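Local structure of putative glutaryl-CoA dehydrogenase (Thermus thermophilus, 2EBA) at residues 160-165 with 212-217; 127-132 with 172-177; 75-80 with 248-253. The protein is a flavoprotein of the acyl-CoA dehydrogenase family, a four-chain assembly that holds flavin-adenine dinucleotide. All blocks are in the same frame, centred on the assembly; numbering follows the deposited sequence.

Contact 1: 160-165 with 212-217. With FAD (flavin-adenine dinucleotide), chain I.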
loop_
_atom_site.group_PDB
_atom_site.type_symbol
_atom_site.label_atom_id
_atom_site.label_comp_id
_atom_site.label_asym_id
_atom_site.label_seq_id
_atom_site.Cartn_x
_atom_site.Cartn_y
_atom_site.Cartn_z
ATOM N N THR A 160 -0.665 6.149 38.967
ATOM C CA THR A 160 -1.888 6.094 38.191
ATOM C C THR A 160 -1.737 5.167 36.980
ATOM O O THR A 160 -0.655 5.044 36.408
ATOM C CB THR A 160 -2.286 7.504 37.711
ATOM O OG1 THR A 160 -2.743 8.270 38.829
ATOM C CG2 THR A 160 -3.379 7.428 36.664
ATOM N N LYS A 161 -2.826 4.502 36.608
ATOM C CA LYS A 161 -2.824 3.610 35.461
ATOM C C LYS A 161 -3.969 4.025 34.550
ATOM O O LYS A 161 -5.061 4.361 35.014
ATOM C CB LYS A 161 -2.991 2.151 35.916
ATOM C CG LYS A 161 -1.861 1.645 36.809
ATOM C CD LYS A 161 -0.500 1.730 36.110
ATOM C CE LYS A 161 0.618 1.153 36.983
ATOM N NZ LYS A 161 1.988 1.299 36.395
ATOM N N MET A 162 -3.713 4.029 33.246
ATOM C CA MET A 162 -4.722 4.454 32.278
ATOM C C MET A 162 -5.100 3.312 31.348
ATOM O O MET A 162 -4.271 2.473 30.994
ATOM C CB MET A 162 -4.233 5.634 31.438
ATOM C CG MET A 162 -5.058 6.919 31.581
ATOM S SD MET A 162 -6.823 6.649 31.810
ATOM C CE MET A 162 -7.397 6.818 30.261
ATOM N N TRP A 163 -6.363 3.314 30.945
ATOM C CA TRP A 163 -6.895 2.320 30.031
ATOM C C TRP A 163 -6.782 0.900 30.570
ATOM O O TRP A 163 -6.354 0.030 29.856
ATOM C CB TRP A 163 -6.161 2.381 28.678
ATOM C CG TRP A 163 -6.015 3.756 28.053
ATOM C CD1 TRP A 163 -4.855 4.446 27.858
ATOM C CD2 TRP A 163 -7.068 4.605 27.582
ATOM N NE1 TRP A 163 -5.119 5.675 27.301
ATOM C CE2 TRP A 163 -6.470 5.798 27.124
ATOM C CE3 TRP A 163 -8.457 4.474 27.507
ATOM C CZ2 TRP A 163 -7.216 6.853 26.601
ATOM C CZ3 TRP A 163 -9.200 5.528 26.985
ATOM C CH2 TRP A 163 -8.575 6.700 26.540
ATOM N N ILE A 164 -7.172 0.646 31.812
ATOM C CA ILE A 164 -7.053 -0.708 32.339
ATOM C C ILE A 164 -8.347 -1.490 32.184
ATOM O O ILE A 164 -9.379 -1.105 32.738
ATOM C CB ILE A 164 -6.655 -0.675 33.819
ATOM C CG1 ILE A 164 -5.429 0.229 33.985
ATOM C CG2 ILE A 164 -6.371 -2.091 34.327
ATOM C CD1 ILE A 164 -4.273 -0.108 33.072
ATOM N N THR A 165 -8.288 -2.581 31.422
ATOM C CA THR A 165 -9.452 -3.432 31.195
ATOM C C THR A 165 -9.871 -4.076 32.501
ATOM O O THR A 165 -9.027 -4.424 33.326
ATOM C CB THR A 165 -9.139 -4.537 30.171
ATOM O OG1 THR A 165 -8.830 -3.933 28.915
ATOM C CG2 THR A 165 -10.322 -5.471 29.991
ATOM N N THR A 212 -13.283 -0.272 30.706
ATOM C CA THR A 212 -11.953 0.321 30.701
ATOM C C THR A 212 -11.954 1.378 31.780
ATOM O O THR A 212 -12.838 2.230 31.824
ATOM C CB THR A 212 -11.658 1.010 29.379
ATOM O OG1 THR A 212 -12.155 0.208 28.300
ATOM C CG2 THR A 212 -10.159 1.223 29.225
ATOM N N SER A 213 -10.952 1.345 32.645
ATOM C CA SER A 213 -10.917 2.286 33.744
ATOM C C SER A 213 -9.587 2.977 33.907
ATOM O O SER A 213 -8.608 2.680 33.226
ATOM C CB SER A 213 -11.259 1.553 35.040
ATOM O OG SER A 213 -12.344 0.666 34.841
ATOM N N GLU A 214 -9.578 3.929 34.821
ATOM C CA GLU A 214 -8.375 4.653 35.159
ATOM C C GLU A 214 -8.167 4.270 36.627
ATOM O O GLU A 214 -9.090 4.370 37.433
ATOM C CB GLU A 214 -8.601 6.150 35.020
ATOM C CG GLU A 214 -7.392 6.962 35.380
ATOM C CD GLU A 214 -7.723 8.420 35.561
ATOM O OE1 GLU A 214 -8.484 8.754 36.501
ATOM O OE2 GLU A 214 -7.221 9.234 34.755
ATOM N N LEU A 215 -6.974 3.797 36.968
ATOM C CA LEU A 215 -6.716 3.405 38.345
ATOM C C LEU A 215 -5.895 4.486 39.012
ATOM O O LEU A 215 -4.928 4.993 38.451
ATOM C CB LEU A 215 -5.966 2.059 38.411
ATOM C CG LEU A 215 -6.541 0.882 37.615
ATOM C CD1 LEU A 215 -5.720 -0.383 37.867
ATOM C CD2 LEU A 215 -7.985 0.671 38.002
ATOM N N VAL A 216 -6.310 4.866 40.207
ATOM C CA VAL A 216 -5.593 5.875 40.954
ATOM C C VAL A 216 -5.270 5.250 42.298
ATOM O O VAL A 216 -6.168 4.849 43.036
ATOM C CB VAL A 216 -6.440 7.152 41.164
ATOM C CG1 VAL A 216 -5.668 8.146 41.990
ATOM C CG2 VAL A 216 -6.795 7.773 39.826
ATOM N N LEU A 217 -3.980 5.126 42.581
ATOM C CA LEU A 217 -3.523 4.576 43.839
ATOM C C LEU A 217 -2.928 5.709 44.658
ATOM O O LEU A 217 -1.913 6.296 44.295
ATOM C CB LEU A 217 -2.480 3.473 43.605
ATOM C CG LEU A 217 -3.042 2.173 43.021
ATOM C CD1 LEU A 217 -3.111 2.299 41.514
ATOM C CD2 LEU A 217 -2.172 0.987 43.431
HETATM P PA FAD I . 1.760 6.075 23.054
HETATM O O1A FAD I . 2.055 7.533 23.333
HETATM O O2A FAD I . 2.564 4.985 23.717
HETATM O O5B FAD I . 1.771 5.886 21.444
HETATM C C5B FAD I . 1.229 6.718 20.560
HETATM C C4B FAD I . 1.672 6.632 19.122
HETATM O O4B FAD I . 3.260 6.599 19.054
HETATM C C3B FAD I . 1.601 5.064 18.708
HETATM O O3B FAD I . 1.516 5.084 17.287
HETATM C C2B FAD I . 2.975 4.373 18.868
HETATM O O2B FAD I . 3.249 3.479 17.858
HETATM C C1B FAD I . 3.877 5.545 18.576
HETATM N N9A FAD I . 5.167 5.274 19.345
HETATM C C8A FAD I . 5.282 5.160 20.659
HETATM N N7A FAD I . 6.615 4.952 20.923
HETATM C C5A FAD I . 7.308 4.953 19.751
HETATM C C6A FAD I . 8.688 4.793 19.393
HETATM N N6A FAD I . 9.634 4.573 20.322
HETATM N N1A FAD I . 9.049 4.857 18.069
HETATM C C2A FAD I . 8.117 5.073 17.092
HETATM N N3A FAD I . 6.790 5.229 17.409
HETATM C C4A FAD I . 6.371 5.183 18.727
HETATM N N1 FAD I . -2.807 -1.306 29.216
HETATM C C2 FAD I . -2.616 -2.153 30.283
HETATM O O2 FAD I . -1.526 -2.169 30.881
HETATM N N3 FAD I . -3.626 -2.979 30.694
HETATM C C4 FAD I . -4.842 -2.975 30.053
HETATM O O4 FAD I . -5.754 -3.726 30.452
HETATM C C4X FAD I . -5.061 -2.112 28.959
HETATM N N5 FAD I . -6.279 -2.070 28.312
HETATM C C5X FAD I . -6.508 -1.203 27.271
HETATM C C6 FAD I . -7.785 -1.161 26.653
HETATM C C7 FAD I . -8.041 -0.249 25.598
HETATM C C7M FAD I . -9.432 -0.249 25.000
HETATM C C8 FAD I . -7.004 0.626 25.144
HETATM C C8M FAD I . -7.191 1.632 24.028
HETATM C C9 FAD I . -5.741 0.576 25.758
HETATM C C9A FAD I . -5.455 -0.330 26.834
HETATM N N10 FAD I . -4.206 -0.386 27.489
HETATM C C10 FAD I . -4.005 -1.254 28.537
HETATM C "C1'" FAD I . -3.089 0.491 27.109
HETATM C "C2'" FAD I . -2.489 0.196 25.765
HETATM O "O2'" FAD I . -1.558 -0.867 25.893
HETATM C "C3'" FAD I . -1.877 1.474 25.270
HETATM O "O3'" FAD I . -2.905 2.231 24.639
HETATM C "C4'" FAD I . -0.742 1.278 24.272
HETATM O "O4'" FAD I . 0.477 0.967 24.954
HETATM C "C5'" FAD I . -0.524 2.540 23.461
HETATM O "O5'" FAD I . 0.127 3.514 24.252
HETATM P P FAD I . -0.452 5.001 24.537
HETATM O O1P FAD I . -1.937 5.055 24.357
HETATM O O2P FAD I . 0.085 5.432 25.880
HETATM O O3P FAD I . 0.184 5.853 23.339
HETATM O O HOH W 1 -11.094 -2.355 28.015
#
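I164 and L215 meet at about a right angle on the buried side of two antiparallel strands, I164 CG1 lying 3.9 Å from L215 CG. Behind them K161 and L215 exchange two backbone hydrogen bonds. The amine of K161 leads away to a salt bridge with E133. Next the register slips by one residue: W163 and I164 both face S213, a G1 beta bulge within the antiparallel sheet of the acyl-CoA dehydrogenase middle domain, with W163 left-handed (phi/psi 60°/48°) at its first position. I164 N donates to S213 O and S213 N to I164 O, both 2.9 Å. Packing is close here: T212 CG2 sits at the indole edge, 3.5 Å from W163 CA, and M162 CE lies over the centre of the W163 ring, 3.4 Å above its plane. Beyond the bulge, T165 N donates to FAD O4 over 2.9 Å. The side bearing T160, M162, E214 and V216 is partly exposed and more sparsely joined. M162 SD rests 3.6 Å from E214 CG; E214, its CG turned opposite the amide N (chi1 179°), runs on extended to a salt bridge with R199. T160 OG1 comes no closer than 4.2 Å to V216 CG2.

Contact 2: 127-132 with 172-177. With FAD (flavin-adenine dinucleotide), chain I.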
loop_
_atom_site.group_PDB
_atom_site.type_symbol
_atom_site.label_atom_id
_atom_site.label_comp_id
_atom_site.label_asym_id
_atom_site.label_seq_id
_atom_site.Cartn_x
_atom_site.Cartn_y
_atom_site.Cartn_z
ATOM N N GLY A 127 -10.073 -10.089 37.774
ATOM C CA GLY A 127 -8.888 -9.272 37.915
ATOM C C GLY A 127 -8.594 -8.351 36.749
ATOM O O GLY A 127 -9.266 -8.381 35.728
ATOM N N CYS A 128 -7.582 -7.511 36.922
ATOM C CA CYS A 128 -7.162 -6.587 35.881
ATOM C C CYS A 128 -5.637 -6.478 35.930
ATOM O O CYS A 128 -4.991 -6.920 36.878
ATOM C CB CYS A 128 -7.830 -5.212 36.066
ATOM S SG CYS A 128 -7.401 -4.374 37.600
ATOM N N PHE A 129 -5.066 -5.878 34.901
ATOM C CA PHE A 129 -3.627 -5.766 34.787
ATOM C C PHE A 129 -3.296 -4.300 34.594
ATOM O O PHE A 129 -3.663 -3.695 33.596
ATOM C CB PHE A 129 -3.210 -6.627 33.595
ATOM C CG PHE A 129 -1.753 -6.592 33.262
ATOM C CD1 PHE A 129 -1.255 -5.637 32.397
ATOM C CD2 PHE A 129 -0.907 -7.584 33.712
ATOM C CE1 PHE A 129 0.061 -5.668 31.974
ATOM C CE2 PHE A 129 0.427 -7.633 33.295
ATOM C CZ PHE A 129 0.910 -6.671 32.418
ATOM N N GLY A 130 -2.623 -3.728 35.579
ATOM C CA GLY A 130 -2.267 -2.326 35.499
ATOM C C GLY A 130 -0.813 -2.051 35.175
ATOM O O GLY A 130 0.035 -2.018 36.069
ATOM N N LEU A 131 -0.522 -1.847 33.893
ATOM C CA LEU A 131 0.835 -1.547 33.458
ATOM C C LEU A 131 0.945 -0.151 32.848
ATOM O O LEU A 131 1.768 0.657 33.279
ATOM C CB LEU A 131 1.304 -2.567 32.432
ATOM C CG LEU A 131 2.731 -2.340 31.959
ATOM C CD1 LEU A 131 3.711 -2.564 33.119
ATOM C CD2 LEU A 131 3.000 -3.274 30.806
ATOM N N THR A 132 0.109 0.122 31.847
ATOM C CA THR A 132 0.085 1.407 31.144
ATOM C C THR A 132 -0.229 2.617 32.023
ATOM O O THR A 132 -1.114 2.584 32.874
ATOM C CB THR A 132 -0.957 1.398 29.989
ATOM O OG1 THR A 132 -0.636 0.359 29.060
ATOM C CG2 THR A 132 -0.979 2.740 29.257
ATOM N N LEU A 172 -9.173 -7.866 42.272
ATOM C CA LEU A 172 -7.719 -7.934 42.362
ATOM C C LEU A 172 -7.101 -7.191 41.181
ATOM O O LEU A 172 -7.511 -7.377 40.042
ATOM C CB LEU A 172 -7.265 -9.399 42.358
ATOM C CG LEU A 172 -5.870 -9.668 42.921
ATOM C CD1 LEU A 172 -5.829 -9.236 44.382
ATOM C CD2 LEU A 172 -5.528 -11.137 42.789
ATOM N N ALA A 173 -6.107 -6.355 41.463
ATOM C CA ALA A 173 -5.442 -5.571 40.428
ATOM C C ALA A 173 -3.935 -5.798 40.447
ATOM O O ALA A 173 -3.258 -5.453 41.415
ATOM C CB ALA A 173 -5.753 -4.077 40.614
ATOM N N VAL A 174 -3.417 -6.386 39.371
ATOM C CA VAL A 174 -1.991 -6.658 39.266
ATOM C C VAL A 174 -1.352 -5.348 38.901
ATOM O O VAL A 174 -1.386 -4.934 37.750
ATOM C CB VAL A 174 -1.699 -7.677 38.169
ATOM C CG1 VAL A 174 -0.212 -7.978 38.116
ATOM C CG2 VAL A 174 -2.489 -8.932 38.432
ATOM N N ILE A 175 -0.779 -4.681 39.889
ATOM C CA ILE A 175 -0.168 -3.401 39.638
ATOM C C ILE A 175 1.332 -3.500 39.559
ATOM O O ILE A 175 1.956 -4.183 40.371
ATOM C CB ILE A 175 -0.551 -2.386 40.734
ATOM C CG1 ILE A 175 -1.784 -1.598 40.304
ATOM C CG2 ILE A 175 0.595 -1.428 40.996
ATOM C CD1 ILE A 175 -3.028 -2.414 40.202
ATOM N N TRP A 176 1.903 -2.814 38.571
ATOM C CA TRP A 176 3.349 -2.779 38.385
ATOM C C TRP A 176 3.854 -1.391 38.733
ATOM O O TRP A 176 3.392 -0.399 38.174
ATOM C CB TRP A 176 3.727 -3.113 36.936
ATOM C CG TRP A 176 3.200 -4.426 36.501
ATOM C CD1 TRP A 176 1.999 -4.661 35.906
ATOM C CD2 TRP A 176 3.780 -5.715 36.758
ATOM N NE1 TRP A 176 1.786 -6.012 35.786
ATOM C CE2 TRP A 176 2.864 -6.681 36.302
ATOM C CE3 TRP A 176 4.982 -6.143 37.337
ATOM C CZ2 TRP A 176 3.110 -8.054 36.409
ATOM C CZ3 TRP A 176 5.223 -7.510 37.446
ATOM C CH2 TRP A 176 4.290 -8.445 36.984
ATOM N N ALA A 177 4.790 -1.328 39.673
ATOM C CA ALA A 177 5.365 -0.058 40.099
ATOM C C ALA A 177 6.855 -0.239 40.260
ATOM O O ALA A 177 7.367 -1.329 40.073
ATOM C CB ALA A 177 4.760 0.381 41.416
HETATM P PA FAD I . 1.760 6.075 23.054
HETATM O O1A FAD I . 2.055 7.533 23.333
HETATM O O2A FAD I . 2.564 4.985 23.717
HETATM O O5B FAD I . 1.771 5.886 21.444
HETATM C C5B FAD I . 1.229 6.718 20.560
HETATM C C4B FAD I . 1.672 6.632 19.122
HETATM O O4B FAD I . 3.260 6.599 19.054
HETATM C C3B FAD I . 1.601 5.064 18.708
HETATM O O3B FAD I . 1.516 5.084 17.287
HETATM C C2B FAD I . 2.975 4.373 18.868
HETATM O O2B FAD I . 3.249 3.479 17.858
HETATM C C1B FAD I . 3.877 5.545 18.576
HETATM N N9A FAD I . 5.167 5.274 19.345
HETATM C C8A FAD I . 5.282 5.160 20.659
HETATM N N7A FAD I . 6.615 4.952 20.923
HETATM C C5A FAD I . 7.308 4.953 19.751
HETATM C C6A FAD I . 8.688 4.793 19.393
HETATM N N6A FAD I . 9.634 4.573 20.322
HETATM N N1A FAD I . 9.049 4.857 18.069
HETATM C C2A FAD I . 8.117 5.073 17.092
HETATM N N3A FAD I . 6.790 5.229 17.409
HETATM C C4A FAD I . 6.371 5.183 18.727
HETATM N N1 FAD I . -2.807 -1.306 29.216
HETATM C C2 FAD I . -2.616 -2.153 30.283
HETATM O O2 FAD I . -1.526 -2.169 30.881
HETATM N N3 FAD I . -3.626 -2.979 30.694
HETATM C C4 FAD I . -4.842 -2.975 30.053
HETATM O O4 FAD I . -5.754 -3.726 30.452
HETATM C C4X FAD I . -5.061 -2.112 28.959
HETATM N N5 FAD I . -6.279 -2.070 28.312
HETATM C C5X FAD I . -6.508 -1.203 27.271
HETATM C C6 FAD I . -7.785 -1.161 26.653
HETATM C C7 FAD I . -8.041 -0.249 25.598
HETATM C C7M FAD I . -9.432 -0.249 25.000
HETATM C C8 FAD I . -7.004 0.626 25.144
HETATM C C8M FAD I . -7.191 1.632 24.028
HETATM C C9 FAD I . -5.741 0.576 25.758
HETATM C C9A FAD I . -5.455 -0.330 26.834
HETATM N N10 FAD I . -4.206 -0.386 27.489
HETATM C C10 FAD I . -4.005 -1.254 28.537
HETATM C "C1'" FAD I . -3.089 0.491 27.109
HETATM C "C2'" FAD I . -2.489 0.196 25.765
HETATM O "O2'" FAD I . -1.558 -0.867 25.893
HETATM C "C3'" FAD I . -1.877 1.474 25.270
HETATM O "O3'" FAD I . -2.905 2.231 24.639
HETATM C "C4'" FAD I . -0.742 1.278 24.272
HETATM O "O4'" FAD I . 0.477 0.967 24.954
HETATM C "C5'" FAD I . -0.524 2.540 23.461
HETATM O "O5'" FAD I . 0.127 3.514 24.252
HETATM P P FAD I . -0.452 5.001 24.537
HETATM O O1P FAD I . -1.937 5.055 24.357
HETATM O O2P FAD I . 0.085 5.432 25.880
HETATM O O3P FAD I . 0.184 5.853 23.339
#
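Two first torsions bring F129 and W176 together: that of F129 swings CG to the far side from the amide N (chi1 177°), whereas CG of W176 lies beside its own N, anti to the carbonyl carbon (chi1 -57°). The indole NE1 thereby comes over one face of the phenyl ring, 3.3 Å from F129 CE2. The planes incline at 55°, an oblique pairing with the centroids of the phenyl ring and the five-membered indole ring 4.8 Å apart. L131 CD1 adds an apolar touch 3.9 Å from W176 CB, and the carbonyl O of G130 lies at the indole edge. Beneath the side chains a parallel ladder of four backbone hydrogen bonds alternates between the strands, from C128 N to L172 O at one end to W176 N to G130 O at the other. On the face bearing C128 and A173, C128 SG is 3.4 Å from A173 CB. The strand's outer edge and the loop that follows serve the flavin: F129 O accepts from FAD N3 over 3.0 Å, L131 N and T132 N both donate to FAD O2, and T132 OG1 gives its proton to FAD N1 at 2.7 Å. Helix 235-269 packs on F129, L131 and W176, helix 87-107 reaches F129 and L172, and strand 184-190 continues the sheet beyond 172-177.

Contact 3: 75-80 with 248-253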
loop_
_atom_site.group_PDB
_atom_site.type_symbol
_atom_site.label_atom_id
_atom_site.label_comp_id
_atom_site.label_asym_id
_atom_site.label_seq_id
_atom_site.Cartn_x
_atom_site.Cartn_y
_atom_site.Cartn_z
ATOM N N TYR A 75 -6.439 -22.747 23.634
ATOM C CA TYR A 75 -6.620 -21.405 24.177
ATOM C C TYR A 75 -6.775 -20.477 22.982
ATOM O O TYR A 75 -7.690 -19.661 22.930
ATOM C CB TYR A 75 -5.402 -21.012 25.031
ATOM C CG TYR A 75 -5.336 -19.551 25.480
ATOM C CD1 TYR A 75 -6.469 -18.884 25.951
ATOM C CD2 TYR A 75 -4.125 -18.855 25.465
ATOM C CE1 TYR A 75 -6.391 -17.563 26.392
ATOM C CE2 TYR A 75 -4.036 -17.544 25.901
ATOM C CZ TYR A 75 -5.171 -16.901 26.362
ATOM O OH TYR A 75 -5.086 -15.587 26.770
ATOM N N GLY A 76 -5.880 -20.632 22.008
ATOM C CA GLY A 76 -5.938 -19.815 20.814
ATOM C C GLY A 76 -7.283 -19.968 20.147
ATOM O O GLY A 76 -7.869 -18.994 19.693
ATOM N N LEU A 77 -7.779 -21.200 20.105
ATOM C CA LEU A 77 -9.065 -21.503 19.494
ATOM C C LEU A 77 -10.254 -20.894 20.222
ATOM O O LEU A 77 -11.244 -20.571 19.586
ATOM C CB LEU A 77 -9.266 -23.018 19.372
ATOM C CG LEU A 77 -8.405 -23.737 18.322
ATOM C CD1 LEU A 77 -8.518 -25.254 18.470
ATOM C CD2 LEU A 77 -8.834 -23.304 16.938
ATOM N N ILE A 78 -10.196 -20.741 21.540
ATOM C CA ILE A 78 -11.340 -20.146 22.201
ATOM C C ILE A 78 -11.278 -18.636 21.955
ATOM O O ILE A 78 -12.303 -17.972 21.809
ATOM C CB ILE A 78 -11.394 -20.448 23.732
ATOM C CG1 ILE A 78 -10.457 -19.528 24.487
ATOM C CG2 ILE A 78 -11.060 -21.893 24.010
ATOM C CD1 ILE A 78 -11.204 -18.575 25.351
ATOM N N CYS A 79 -10.067 -18.098 21.897
ATOM C CA CYS A 79 -9.898 -16.675 21.638
ATOM C C CYS A 79 -10.467 -16.359 20.264
ATOM O O CYS A 79 -11.132 -15.340 20.069
ATOM C CB CYS A 79 -8.420 -16.299 21.696
ATOM S SG CYS A 79 -7.803 -16.160 23.369
ATOM N N TYR A 80 -10.204 -17.260 19.325
ATOM C CA TYR A 80 -10.665 -17.162 17.943
ATOM C C TYR A 80 -12.186 -16.972 17.905
ATOM O O TYR A 80 -12.716 -16.009 17.333
ATOM C CB TYR A 80 -10.287 -18.457 17.200
ATOM C CG TYR A 80 -10.588 -18.457 15.723
ATOM C CD1 TYR A 80 -9.635 -18.020 14.796
ATOM C CD2 TYR A 80 -11.839 -18.845 15.248
ATOM C CE1 TYR A 80 -9.920 -17.971 13.432
ATOM C CE2 TYR A 80 -12.140 -18.796 13.886
ATOM C CZ TYR A 80 -11.172 -18.357 12.986
ATOM O OH TYR A 80 -11.439 -18.312 11.640
ATOM N N ILE A 248 -4.345 -13.198 21.198
ATOM C CA ILE A 248 -4.825 -12.147 20.322
ATOM C C ILE A 248 -4.500 -12.456 18.859
ATOM O O ILE A 248 -5.284 -12.153 17.969
ATOM C CB ILE A 248 -4.219 -10.794 20.713
ATOM C CG1 ILE A 248 -4.789 -10.361 22.070
ATOM C CG2 ILE A 248 -4.483 -9.759 19.607
ATOM C CD1 ILE A 248 -4.135 -9.155 22.643
ATOM N N ALA A 249 -3.346 -13.061 18.607
ATOM C CA ALA A 249 -2.988 -13.400 17.236
ATOM C C ALA A 249 -4.037 -14.374 16.711
ATOM O O ALA A 249 -4.341 -14.411 15.514
ATOM C CB ALA A 249 -1.619 -14.021 17.186
ATOM N N TRP A 250 -4.604 -15.154 17.620
ATOM C CA TRP A 250 -5.629 -16.102 17.247
ATOM C C TRP A 250 -6.969 -15.429 17.057
ATOM O O TRP A 250 -7.588 -15.584 16.014
ATOM C CB TRP A 250 -5.774 -17.185 18.294
ATOM C CG TRP A 250 -4.790 -18.271 18.154
ATOM C CD1 TRP A 250 -3.564 -18.342 18.727
ATOM C CD2 TRP A 250 -4.974 -19.493 17.439
ATOM N NE1 TRP A 250 -2.971 -19.541 18.429
ATOM C CE2 TRP A 250 -3.818 -20.269 17.640
ATOM C CE3 TRP A 250 -6.011 -20.007 16.650
ATOM C CZ2 TRP A 250 -3.665 -21.545 17.086
ATOM C CZ3 TRP A 250 -5.867 -21.265 16.100
ATOM C CH2 TRP A 250 -4.697 -22.027 16.321
ATOM N N GLY A 251 -7.424 -14.698 18.067
ATOM C CA GLY A 251 -8.703 -14.012 17.981
ATOM C C GLY A 251 -8.832 -13.116 16.753
ATOM O O GLY A 251 -9.910 -13.027 16.158
ATOM N N ALA A 252 -7.737 -12.454 16.376
ATOM C CA ALA A 252 -7.711 -11.563 15.213
ATOM C C ALA A 252 -8.224 -12.290 13.987
ATOM O O ALA A 252 -8.946 -11.724 13.161
ATOM C CB ALA A 252 -6.286 -11.066 14.961
ATOM N N MET A 253 -7.848 -13.559 13.873
ATOM C CA MET A 253 -8.255 -14.383 12.743
ATOM C C MET A 253 -9.745 -14.699 12.795
ATOM O O MET A 253 -10.372 -14.937 11.762
ATOM C CB MET A 253 -7.443 -15.680 12.704
ATOM C CG MET A 253 -6.031 -15.512 12.167
ATOM S SD MET A 253 -5.878 -14.114 11.038
ATOM C CE MET A 253 -6.704 -14.760 9.586
#
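W250 lays its indole against G76, and its side chain can be followed atom by atom across the groove between two helices. CB starts close in, 3.1 Å from G76 O. With CG anti to the carbonyl carbon (chi1 -83°), the ring system then turns one face to the backbone of helix 72-85. CG is 3.3 Å from G76 CA, CD1 and CD2 lie beneath that same carbon, and NE1 and CE2 complete the ring under it. G76 CA thus stands over the five-membered ring in a CH-pi contact, 3.4 Å from its centroid and 16° off the ring normal. Farther out, CE3 passes beside the carbonyl of G76, and at the six-membered end CZ3 meets L77 CD2 at 3.7 Å.

One turn on along helix 72-85, at Y80, the other helix presents G251, next to W250. G251 has no side chain, and there the backbones come nearly together, with Y80 CA 3.7 Å from G251 CA. Y80 sends its ring alongside helix 235-269: CD1 lies 3.4 Å from W250 O, and CE1 is 3.5 Å from M253 CB. The hydroxyl of Y80 finds its hydrogen bonds beyond the two segments, with E257 and H294.

A glycine on each helix therefore lets the axes of the two segments approach to 7.2 Å at a crossing angle of -40°, joining the N-terminal and C-terminal helical domains of the acyl-CoA dehydrogenase fold. W250 also touches A301 and A305 of helix 281-309 and meets the ring of F246 edge-to-face. Between the segments the chemistry is van der Waals packing: a flat aromatic surface is matched to bare backbone, and the buried polar tip of Y80 is satisfied elsewhere, which suggests that close fit rather than charge governs the contact.

How the contacts relate
Contacts 1 and 2 form one continuous site, their centres 9 Å apart and their segments alternating along the chain. K161 NZ of contact 1 lies 2.8 Å from W176 O of contact 2, and M162 N lies 3.0 Å from T132 O. Of these probable hydrogen bonds the first ties the two sheets, the second joins a strand to the loop after 127-130. Both contacts bond the pyrimidine part of the isoalloxazine, from different edges. Contact 3 stands apart in the helical domains, its centre about 25 Å from that of contact 1 and about 23 Å from that of contact 2; nearest atoms are about 9 and 11 Å away, without touching. The chain span joining its helices includes all four strand segments.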